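Local structure of toll-like receptor 13 (4Z0C) at residues 177-191 with 199-213. The protein recognises bacterial 23S rRNA through its leucine-rich-repeat ectodomain and signals by way of MYD88 and TRAF6 to activate NF-kappa-B and the inflammatory response. Sequence-based numbering, arbitrary orientation.
With NAG (2-acetamido-2-deoxy-beta-D-glucopyranose), chain N; NAG (2-acetamido-2-deoxy-beta-D-glucopyranose), chain F.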
ATOM      1  N   SER A 177     -59.291   1.511   3.495  1.00 40.06           N
ATOM      2  CA  SER A 177     -58.823   0.231   3.992  1.00 51.04           C
ATOM      3  C   SER A 177     -57.823  -0.367   3.020  1.00 57.64           C
ATOM      4  O   SER A 177     -58.163  -0.618   1.868  1.00 63.23           O
ATOM      5  CB  SER A 177     -60.008  -0.723   4.171  1.00 58.22           C
ATOM      6  OG  SER A 177     -59.635  -1.904   4.858  1.00 61.86           O
ATOM      7  N   LEU A 178     -56.585  -0.561   3.483  1.00 59.49           N
ATOM      8  CA  LEU A 178     -55.555  -1.284   2.728  1.00 55.30           C
ATOM      9  C   LEU A 178     -55.305  -2.600   3.455  1.00 58.68           C
ATOM     10  O   LEU A 178     -54.604  -2.625   4.468  1.00 58.61           O
ATOM     11  CB  LEU A 178     -54.259  -0.475   2.647  1.00 49.01           C
ATOM     12  CG  LEU A 178     -54.157   0.732   1.706  1.00 50.26           C
ATOM     13  CD1 LEU A 178     -55.058   1.858   2.135  1.00 56.55           C
ATOM     14  CD2 LEU A 178     -52.732   1.223   1.667  1.00 54.88           C
ATOM     15  N   VAL A 179     -55.918  -3.681   2.972  1.00 55.03           N
ATOM     16  CA  VAL A 179     -55.969  -4.922   3.751  1.00 53.03           C
ATOM     17  C   VAL A 179     -54.785  -5.862   3.587  1.00 45.39           C
ATOM     18  O   VAL A 179     -54.583  -6.753   4.418  1.00 42.66           O
ATOM     19  CB  VAL A 179     -57.279  -5.708   3.497  1.00 55.39           C
ATOM     20  CG1 VAL A 179     -58.481  -4.791   3.678  1.00 64.27           C
ATOM     21  CG2 VAL A 179     -57.262  -6.373   2.129  1.00 41.59           C
ATOM     22  N   SER A 180     -54.017  -5.674   2.520  1.00 35.71           N
ATOM     23  CA  SER A 180     -52.879  -6.528   2.248  1.00 39.30           C
ATOM     24  C   SER A 180     -51.625  -6.022   2.974  1.00 42.56           C
ATOM     25  O   SER A 180     -50.687  -6.792   3.195  1.00 43.18           O
ATOM     26  CB  SER A 180     -52.628  -6.599   0.745  1.00 50.87           C
ATOM     27  OG  SER A 180     -53.239  -7.749   0.185  1.00 59.70           O
ATOM     28  N   LEU A 181     -51.643  -4.742   3.360  1.00 37.48           N
ATOM     29  CA  LEU A 181     -50.453  -4.005   3.816  1.00 40.22           C
ATOM     30  C   LEU A 181     -49.834  -4.504   5.120  1.00 41.33           C
ATOM     31  O   LEU A 181     -50.483  -4.502   6.160  1.00 42.44           O
ATOM     32  CB  LEU A 181     -50.794  -2.518   3.983  1.00 33.39           C
ATOM     33  CG  LEU A 181     -49.576  -1.606   3.873  1.00 42.14           C
ATOM     34  CD1 LEU A 181     -48.990  -1.732   2.481  1.00 38.54           C
ATOM     35  CD2 LEU A 181     -49.941  -0.163   4.170  1.00 42.77           C
ATOM     36  N   THR A 182     -48.554  -4.869   5.065  1.00 39.26           N
ATOM     37  CA  THR A 182     -47.849  -5.342   6.257  1.00 39.48           C
ATOM     38  C   THR A 182     -46.805  -4.341   6.753  1.00 40.85           C
ATOM     39  O   THR A 182     -46.590  -4.201   7.962  1.00 39.22           O
ATOM     40  CB  THR A 182     -47.145  -6.685   6.001  1.00 39.21           C
ATOM     41  OG1 THR A 182     -46.233  -6.547   4.904  1.00 40.90           O
ATOM     42  CG2 THR A 182     -48.144  -7.754   5.658  1.00 37.91           C
ATOM     43  N   HIS A 183     -46.172  -3.639   5.814  1.00 44.71           N
ATOM     44  CA  HIS A 183     -45.120  -2.676   6.138  1.00 40.22           C
ATOM     45  C   HIS A 183     -45.422  -1.302   5.566  1.00 34.48           C
ATOM     46  O   HIS A 183     -45.704  -1.157   4.367  1.00 27.45           O
ATOM     47  CB  HIS A 183     -43.767  -3.130   5.578  1.00 36.17           C
ATOM     48  CG  HIS A 183     -43.235  -4.378   6.209  1.00 37.91           C
ATOM     49  ND1 HIS A 183     -43.897  -5.586   6.151  1.00 35.13           N
ATOM     50  CD2 HIS A 183     -42.096  -4.605   6.903  1.00 32.40           C
ATOM     51  CE1 HIS A 183     -43.195  -6.502   6.793  1.00 31.50           C
ATOM     52  NE2 HIS A 183     -42.096  -5.934   7.255  1.00 38.47           N
ATOM     53  N   LEU A 184     -45.298  -0.288   6.412  1.00 24.15           N
ATOM     54  CA  LEU A 184     -45.534   1.072   5.973  1.00 29.00           C
ATOM     55  C   LEU A 184     -44.509   1.996   6.628  1.00 29.92           C
ATOM     56  O   LEU A 184     -44.241   1.890   7.818  1.00 27.84           O
ATOM     57  CB  LEU A 184     -46.955   1.494   6.351  1.00 28.19           C
ATOM     58  CG  LEU A 184     -47.396   2.928   6.065  1.00 35.84           C
ATOM     59  CD1 LEU A 184     -47.444   3.196   4.568  1.00 39.17           C
ATOM     60  CD2 LEU A 184     -48.743   3.195   6.726  1.00 36.03           C
ATOM     61  N   SER A 185     -43.929   2.899   5.851  1.00 27.93           N
ATOM     62  CA  SER A 185     -42.937   3.790   6.408  1.00 31.21           C
ATOM     63  C   SER A 185     -43.136   5.250   6.036  1.00 33.83           C
ATOM     64  O   SER A 185     -43.262   5.580   4.861  1.00 41.44           O
ATOM     65  CB  SER A 185     -41.529   3.335   6.000  1.00 30.09           C
ATOM     66  OG  SER A 185     -40.569   4.264   6.471  1.00 33.40           O
ATOM     67  N   PHE A 186     -43.155   6.117   7.049  1.00 27.24           N
ATOM     68  CA  PHE A 186     -43.156   7.572   6.847  1.00 33.89           C
ATOM     69  C   PHE A 186     -41.833   8.214   7.296  1.00 39.27           C
ATOM     70  O   PHE A 186     -41.787   9.411   7.594  1.00 40.90           O
ATOM     71  CB  PHE A 186     -44.295   8.231   7.636  1.00 36.28           C
ATOM     72  CG  PHE A 186     -45.655   7.835   7.176  1.00 36.93           C
ATOM     73  CD1 PHE A 186     -46.248   8.469   6.088  1.00 41.29           C
ATOM     74  CD2 PHE A 186     -46.344   6.822   7.822  1.00 33.53           C
ATOM     75  CE1 PHE A 186     -47.510   8.096   5.646  1.00 32.84           C
ATOM     76  CE2 PHE A 186     -47.600   6.441   7.384  1.00 36.79           C
ATOM     77  CZ  PHE A 186     -48.180   7.080   6.292  1.00 34.20           C
ATOM     78  N   GLU A 187     -40.772   7.419   7.374  1.00 35.05           N
ATOM     79  CA  GLU A 187     -39.490   7.919   7.856  1.00 39.53           C
ATOM     80  C   GLU A 187     -39.038   9.158   7.082  1.00 35.11           C
ATOM     81  O   GLU A 187     -39.102   9.201   5.861  1.00 37.53           O
ATOM     82  CB  GLU A 187     -38.417   6.825   7.761  1.00 42.37           C
ATOM     83  CG  GLU A 187     -37.021   7.293   8.117  1.00 42.05           C
ATOM     84  CD  GLU A 187     -35.946   6.284   7.744  1.00 48.44           C
ATOM     85  OE1 GLU A 187     -36.250   5.069   7.754  1.00 51.94           O
ATOM     86  OE2 GLU A 187     -34.795   6.703   7.460  1.00 44.40           O
ATOM     87  N   GLY A 188     -38.598  10.177   7.804  1.00 31.58           N
ATOM     88  CA  GLY A 188     -37.976  11.327   7.179  1.00 30.89           C
ATOM     89  C   GLY A 188     -38.951  12.209   6.436  1.00 36.27           C
ATOM     90  O   GLY A 188     -38.598  12.874   5.469  1.00 49.67           O
ATOM     91  N   ASN A 189     -40.183  12.237   6.910  1.00 40.87           N
ATOM     92  CA  ASN A 189     -41.150  13.196   6.410  1.00 44.82           C
ATOM     93  C   ASN A 189     -41.293  14.343   7.399  1.00 43.74           C
ATOM     94  O   ASN A 189     -40.394  14.602   8.206  1.00 39.55           O
ATOM     95  CB  ASN A 189     -42.494  12.523   6.183  1.00 41.37           C
ATOM     96  CG  ASN A 189     -42.539  11.764   4.895  1.00 42.22           C
ATOM     97  OD1 ASN A 189     -42.993  12.284   3.884  1.00 49.17           O
ATOM     98  ND2 ASN A 189     -42.072  10.522   4.917  1.00 39.23           N
ATOM     99  N   LYS A 190     -42.429  15.018   7.358  1.00 46.72           N
ATOM    100  CA  LYS A 190     -42.648  16.131   8.269  1.00 54.14           C
ATOM    101  C   LYS A 190     -44.031  16.062   8.915  1.00 53.03           C
ATOM    102  O   LYS A 190     -44.749  17.058   8.989  1.00 58.44           O
ATOM    103  CB  LYS A 190     -42.384  17.472   7.571  1.00 52.78           C
ATOM    104  CG  LYS A 190     -42.355  17.383   6.068  1.00 54.71           C
ATOM    105  CD  LYS A 190     -41.254  18.239   5.495  1.00 54.38           C
ATOM    106  CE  LYS A 190     -41.558  19.702   5.722  1.00 57.96           C
ATOM    107  NZ  LYS A 190     -42.689  20.189   4.877  1.00 52.77           N
ATOM    108  N   LEU A 191     -44.384  14.857   9.361  1.00 51.27           N
ATOM    109  CA  LEU A 191     -45.675  14.569   9.982  1.00 45.31           C
ATOM    110  C   LEU A 191     -45.974  15.418  11.203  1.00 43.17           C
ATOM    111  O   LEU A 191     -45.146  15.515  12.106  1.00 41.31           O
ATOM    112  CB  LEU A 191     -45.746  13.106  10.408  1.00 39.51           C
ATOM    113  CG  LEU A 191     -45.915  12.083   9.296  1.00 39.11           C
ATOM    114  CD1 LEU A 191     -45.855  10.681   9.884  1.00 39.95           C
ATOM    115  CD2 LEU A 191     -47.229  12.323   8.588  1.00 35.78           C
ATOM    116  N   LEU A 199     -57.975   5.339   8.413  1.00 48.51           N
ATOM    117  CA  LEU A 199     -57.155   4.432   7.622  1.00 40.26           C
ATOM    118  C   LEU A 199     -57.107   3.049   8.265  1.00 39.05           C
ATOM    119  O   LEU A 199     -56.473   2.858   9.281  1.00 42.38           O
ATOM    120  CB  LEU A 199     -55.747   5.004   7.449  1.00 33.09           C
ATOM    121  CG  LEU A 199     -54.820   4.131   6.602  1.00 41.65           C
ATOM    122  CD1 LEU A 199     -55.401   3.955   5.207  1.00 46.95           C
ATOM    123  CD2 LEU A 199     -53.406   4.710   6.539  1.00 42.43           C
ATOM    124  N   SER A 200     -57.820   2.086   7.705  1.00 46.50           N
ATOM    125  CA  SER A 200     -57.821   0.755   8.301  1.00 52.99           C
ATOM    126  C   SER A 200     -56.732  -0.136   7.722  1.00 50.45           C
ATOM    127  O   SER A 200     -56.746  -0.460   6.532  1.00 45.61           O
ATOM    128  CB  SER A 200     -59.181   0.091   8.138  1.00 64.87           C
ATOM    129  OG  SER A 200     -60.042   0.453   9.203  1.00 77.19           O
ATOM    130  N   LEU A 201     -55.799  -0.543   8.577  1.00 46.00           N
ATOM    131  CA  LEU A 201     -54.680  -1.381   8.161  1.00 41.57           C
ATOM    132  C   LEU A 201     -54.638  -2.641   9.004  1.00 44.08           C
ATOM    133  O   LEU A 201     -53.747  -2.803   9.842  1.00 42.49           O
ATOM    134  CB  LEU A 201     -53.374  -0.604   8.295  1.00 36.07           C
ATOM    135  CG  LEU A 201     -53.405   0.705   7.511  1.00 32.99           C
ATOM    136  CD1 LEU A 201     -52.148   1.493   7.725  1.00 32.21           C
ATOM    137  CD2 LEU A 201     -53.582   0.384   6.049  1.00 36.70           C
ATOM    138  N   PRO A 202     -55.592  -3.553   8.759  1.00 47.37           N
ATOM    139  CA  PRO A 202     -55.826  -4.723   9.612  1.00 50.83           C
ATOM    140  C   PRO A 202     -54.633  -5.671   9.685  1.00 52.59           C
ATOM    141  O   PRO A 202     -54.482  -6.368  10.692  1.00 52.98           O
ATOM    142  CB  PRO A 202     -56.998  -5.431   8.920  1.00 46.42           C
ATOM    143  CG  PRO A 202     -56.917  -4.983   7.485  1.00 47.03           C
ATOM    144  CD  PRO A 202     -56.438  -3.569   7.549  1.00 47.41           C
ATOM    145  N   ASN A 203     -53.782  -5.664   8.661  1.00 53.79           N
ATOM    146  CA  ASN A 203     -52.646  -6.582   8.621  1.00 48.81           C
ATOM    147  C   ASN A 203     -51.261  -5.944   8.797  1.00 44.21           C
ATOM    148  O   ASN A 203     -50.243  -6.604   8.590  1.00 38.30           O
ATOM    149  CB  ASN A 203     -52.702  -7.444   7.364  1.00 52.10           C
ATOM    150  CG  ASN A 203     -53.855  -8.418   7.399  1.00 74.27           C
ATOM    151  OD1 ASN A 203     -54.140  -9.018   8.441  1.00 76.73           O
ATOM    152  ND2 ASN A 203     -54.540  -8.571   6.271  1.00 82.08           N
ATOM    153  N   LEU A 204     -51.233  -4.674   9.197  1.00 42.69           N
ATOM    154  CA  LEU A 204     -49.975  -3.951   9.367  1.00 40.78           C
ATOM    155  C   LEU A 204     -49.175  -4.475  10.565  1.00 38.59           C
ATOM    156  O   LEU A 204     -49.674  -4.513  11.698  1.00 35.42           O
ATOM    157  CB  LEU A 204     -50.235  -2.443   9.503  1.00 30.87           C
ATOM    158  CG  LEU A 204     -48.998  -1.627   9.124  1.00 28.49           C
ATOM    159  CD1 LEU A 204     -48.754  -1.765   7.648  1.00 20.29           C
ATOM    160  CD2 LEU A 204     -49.155  -0.165   9.465  1.00 29.34           C
ATOM    161  N   THR A 205     -47.932  -4.876  10.313  1.00 32.60           N
ATOM    162  CA  THR A 205     -47.056  -5.349  11.393  1.00 31.72           C
ATOM    163  C   THR A 205     -45.921  -4.387  11.706  1.00 28.88           C
ATOM    164  O   THR A 205     -45.401  -4.381  12.811  1.00 34.02           O
ATOM    165  CB  THR A 205     -46.449  -6.707  11.063  1.00 30.71           C
ATOM    166  OG1 THR A 205     -45.877  -6.634   9.760  1.00 43.19           O
ATOM    167  CG2 THR A 205     -47.520  -7.776  11.021  1.00 32.18           C
ATOM    168  N   ASN A 206     -45.539  -3.584  10.723  1.00 30.41           N
ATOM    169  CA  ASN A 206     -44.400  -2.692  10.844  1.00 35.32           C
ATOM    170  C   ASN A 206     -44.785  -1.283  10.412  1.00 32.96           C
ATOM    171  O   ASN A 206     -45.174  -1.059   9.269  1.00 30.51           O
ATOM    172  CB  ASN A 206     -43.219  -3.178   9.973  1.00 23.62           C
ATOM    173  CG  ASN A 206     -42.544  -4.454  10.512  1.00 32.74           C
ATOM    174  OD1 ASN A 206     -43.163  -5.519  10.573  1.00 36.57           O
ATOM    175  ND2 ASN A 206     -41.256  -4.343  10.879  1.00 27.70           N
ATOM    176  N   LEU A 207     -44.654  -0.333  11.326  1.00 33.42           N
ATOM    177  CA  LEU A 207     -44.888   1.068  11.016  1.00 32.72           C
ATOM    178  C   LEU A 207     -43.707   1.898  11.434  1.00 34.81           C
ATOM    179  O   LEU A 207     -43.198   1.748  12.544  1.00 36.27           O
ATOM    180  CB  LEU A 207     -46.123   1.589  11.746  1.00 33.45           C
ATOM    181  CG  LEU A 207     -46.367   3.100  11.636  1.00 35.77           C
ATOM    182  CD1 LEU A 207     -46.683   3.533  10.209  1.00 22.59           C
ATOM    183  CD2 LEU A 207     -47.443   3.587  12.648  1.00 29.69           C
ATOM    184  N   SER A 208     -43.275   2.789  10.560  1.00 29.27           N
ATOM    185  CA  SER A 208     -42.248   3.741  10.947  1.00 34.40           C
ATOM    186  C   SER A 208     -42.703   5.169  10.746  1.00 27.59           C
ATOM    187  O   SER A 208     -43.253   5.504   9.700  1.00 32.02           O
ATOM    188  CB  SER A 208     -40.929   3.500  10.181  1.00 27.63           C
ATOM    189  OG  SER A 208     -40.010   4.511  10.542  1.00 29.05           O
ATOM    190  N   ALA A 209     -42.491   6.004  11.752  1.00 28.79           N
ATOM    191  CA  ALA A 209     -42.741   7.431  11.601  1.00 36.33           C
ATOM    192  C   ALA A 209     -41.502   8.167  12.069  1.00 39.42           C
ATOM    193  O   ALA A 209     -41.569   9.324  12.469  1.00 41.58           O
ATOM    194  CB  ALA A 209     -43.976   7.865  12.405  1.00 36.28           C
ATOM    195  N   SER A 210     -40.360   7.493  11.975  1.00 44.91           N
ATOM    196  CA  SER A 210     -39.087   8.022  12.444  1.00 39.97           C
ATOM    197  C   SER A 210     -38.627   9.297  11.719  1.00 34.84           C
ATOM    198  O   SER A 210     -38.984   9.527  10.570  1.00 31.65           O
ATOM    199  CB  SER A 210     -38.016   6.934  12.351  1.00 43.46           C
ATOM    200  OG  SER A 210     -37.124   7.213  11.297  1.00 55.61           O
ATOM    201  N   ARG A 211     -37.867  10.133  12.427  1.00 36.81           N
ATOM    202  CA  ARG A 211     -37.262  11.356  11.884  1.00 36.75           C
ATOM    203  C   ARG A 211     -38.257  12.304  11.218  1.00 39.92           C
ATOM    204  O   ARG A 211     -38.055  12.704  10.073  1.00 39.69           O
ATOM    205  CB  ARG A 211     -36.146  11.005  10.886  1.00 44.41           C
ATOM    206  CG  ARG A 211     -35.149   9.952  11.383  1.00 46.48           C
ATOM    207  CD  ARG A 211     -34.381   9.336  10.215  1.00 44.40           C
ATOM    208  NE  ARG A 211     -33.310  10.232   9.818  1.00 57.67           N
ATOM    209  CZ  ARG A 211     -33.351  11.036   8.761  1.00 62.62           C
ATOM    210  NH1 ARG A 211     -34.417  11.054   7.964  1.00 47.85           N
ATOM    211  NH2 ARG A 211     -32.315  11.826   8.504  1.00 70.12           N
ATOM    212  N   ASN A 212     -39.294  12.714  11.943  1.00 46.84           N
ATOM    213  CA  ASN A 212     -40.352  13.530  11.338  1.00 56.02           C
ATOM    214  C   ASN A 212     -40.445  15.017  11.688  1.00 65.89           C
ATOM    215  O   ASN A 212     -41.521  15.600  11.596  1.00 71.53           O
ATOM    216  CB  ASN A 212     -41.732  12.872  11.506  1.00 53.10           C
ATOM    217  CG  ASN A 212     -42.089  11.955  10.347  1.00 51.52           C
ATOM    218  OD1 ASN A 212     -42.657  12.392   9.343  1.00 50.21           O
ATOM    219  ND2 ASN A 212     -41.778  10.676  10.490  1.00 49.39           N
ATOM    220  N   GLY A 213     -39.345  15.643  12.076  1.00 72.15           N
ATOM    221  CA  GLY A 213     -39.368  17.090  12.194  1.00 81.52           C
ATOM    222  C   GLY A 213     -39.320  17.688  13.585  1.00 88.33           C
ATOM    223  O   GLY A 213     -39.126  16.985  14.580  1.00 87.94           O
TER
HETATM  224  C1  NAG N 906     -40.668  -5.627  11.228  1.00 39.87           C
HETATM  225  C2  NAG N 906     -39.196  -5.590  10.794  1.00 50.26           C
HETATM  226  C3  NAG N 906     -38.439  -6.825  11.249  1.00 50.23           C
HETATM  227  C4  NAG N 906     -38.588  -7.016  12.748  1.00 46.23           C
HETATM  228  C5  NAG N 906     -40.069  -7.088  13.085  1.00 46.52           C
HETATM  229  C6  NAG N 906     -40.204  -7.258  14.601  1.00 42.71           C
HETATM  230  C7  NAG N 906     -38.699  -4.391   8.753  1.00 49.70           C
HETATM  231  C8  NAG N 906     -38.261  -4.521   7.320  1.00 42.12           C
HETATM  232  N2  NAG N 906     -39.062  -5.515   9.354  1.00 53.92           N
HETATM  233  O3  NAG N 906     -37.092  -6.688  10.879  1.00 47.25           O
HETATM  234  O4  NAG N 906     -37.959  -8.207  13.178  1.00 45.58           O
HETATM  235  O5  NAG N 906     -40.772  -5.935  12.619  1.00 45.45           O
HETATM  236  O6  NAG N 906     -41.555  -7.450  14.945  1.00 38.96           O
HETATM  237  O7  NAG N 906     -38.724  -3.301   9.328  1.00 51.45           O
HETATM  238  C1  NAG F   1     -36.059   2.789  12.965  1.00 36.10           C
HETATM  239  C2  NAG F   1     -35.166   1.556  12.969  1.00 30.01           C
HETATM  240  C3  NAG F   1     -33.687   1.924  12.843  1.00 29.17           C
HETATM  241  C4  NAG F   1     -33.497   2.895  11.691  1.00 36.47           C
HETATM  242  C5  NAG F   1     -34.368   4.103  12.018  1.00 41.21           C
HETATM  243  C6  NAG F   1     -34.146   5.302  11.114  1.00 45.67           C
HETATM  244  C7  NAG F   1     -35.745  -0.444  14.115  1.00 30.47           C
HETATM  245  C8  NAG F   1     -35.868  -1.222  15.391  1.00 19.83           C
HETATM  246  N2  NAG F   1     -35.397   0.831  14.199  1.00 30.96           N
HETATM  247  O3  NAG F   1     -32.898   0.774  12.669  1.00 24.55           O
HETATM  248  O4  NAG F   1     -32.135   3.213  11.539  1.00 43.41           O
HETATM  249  O5  NAG F   1     -35.694   3.651  11.901  1.00 38.76           O
HETATM  250  O6  NAG F   1     -33.984   4.805   9.807  1.00 56.93           O
HETATM  251  O7  NAG F   1     -35.945  -0.962  13.020  1.00 31.99           O
HETATM  252  O   HOH W   1     -53.307  -3.973   6.617  1.00 28.11           O
HETATM  253  O   HOH W   2     -37.563   3.635   9.912  1.00 31.55           O
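Two successive turns of the leucine-rich-repeat solenoid meet here, strand 183-185 running parallel to strand 206-208 in the receptor's ectodomain. Backbone bonds such as Leu-184 N to Asn-206 O (3.0 Å) join the strands, and the pairing continues just past them, Phe-186 N donating to Ser-208 O. On the face turned into the solenoid's core, Leu-184 and Leu-207 run alongside each other, Leu-184 CD2 4.1 Å from Leu-207 CD1. Leu-201 comes in across Leu-184, roughly perpendicular to it, and Leu-204 CD1 packs on Leu-184 CB; leucine's branched, apolar end lets one residue touch several neighbours.

The other face is polar. Asn-206 carries an N-linked sugar on ND2, and its amide stacks on the His-183 ring, the planes 12° apart and Asn-206 OD1 3.5 Å from His-183 NE2. His-183 ND1 bonds in the ring plane to Thr-182 OG1, which should hold the ring in its rotation. A water bridges Glu-187 OE1 and Ser-208 OG to O5 of a second sugar.

Beyond the strands, buried Asn-212 ties the loops together: its OD1 accepts from Leu-191 N (3.0 Å, 168° at the hydrogen), while its ND2 donates to Phe-186 O (3.2 Å). Asn-189 ND2 reaches that same oxygen from the opposite face of its plane, and neither donor uses a lone pair. Asparagine, donor and acceptor in one short side chain, thus satisfies buried backbone groups where strand pairing ends, as in the asparagine columns of leucine-rich repeats.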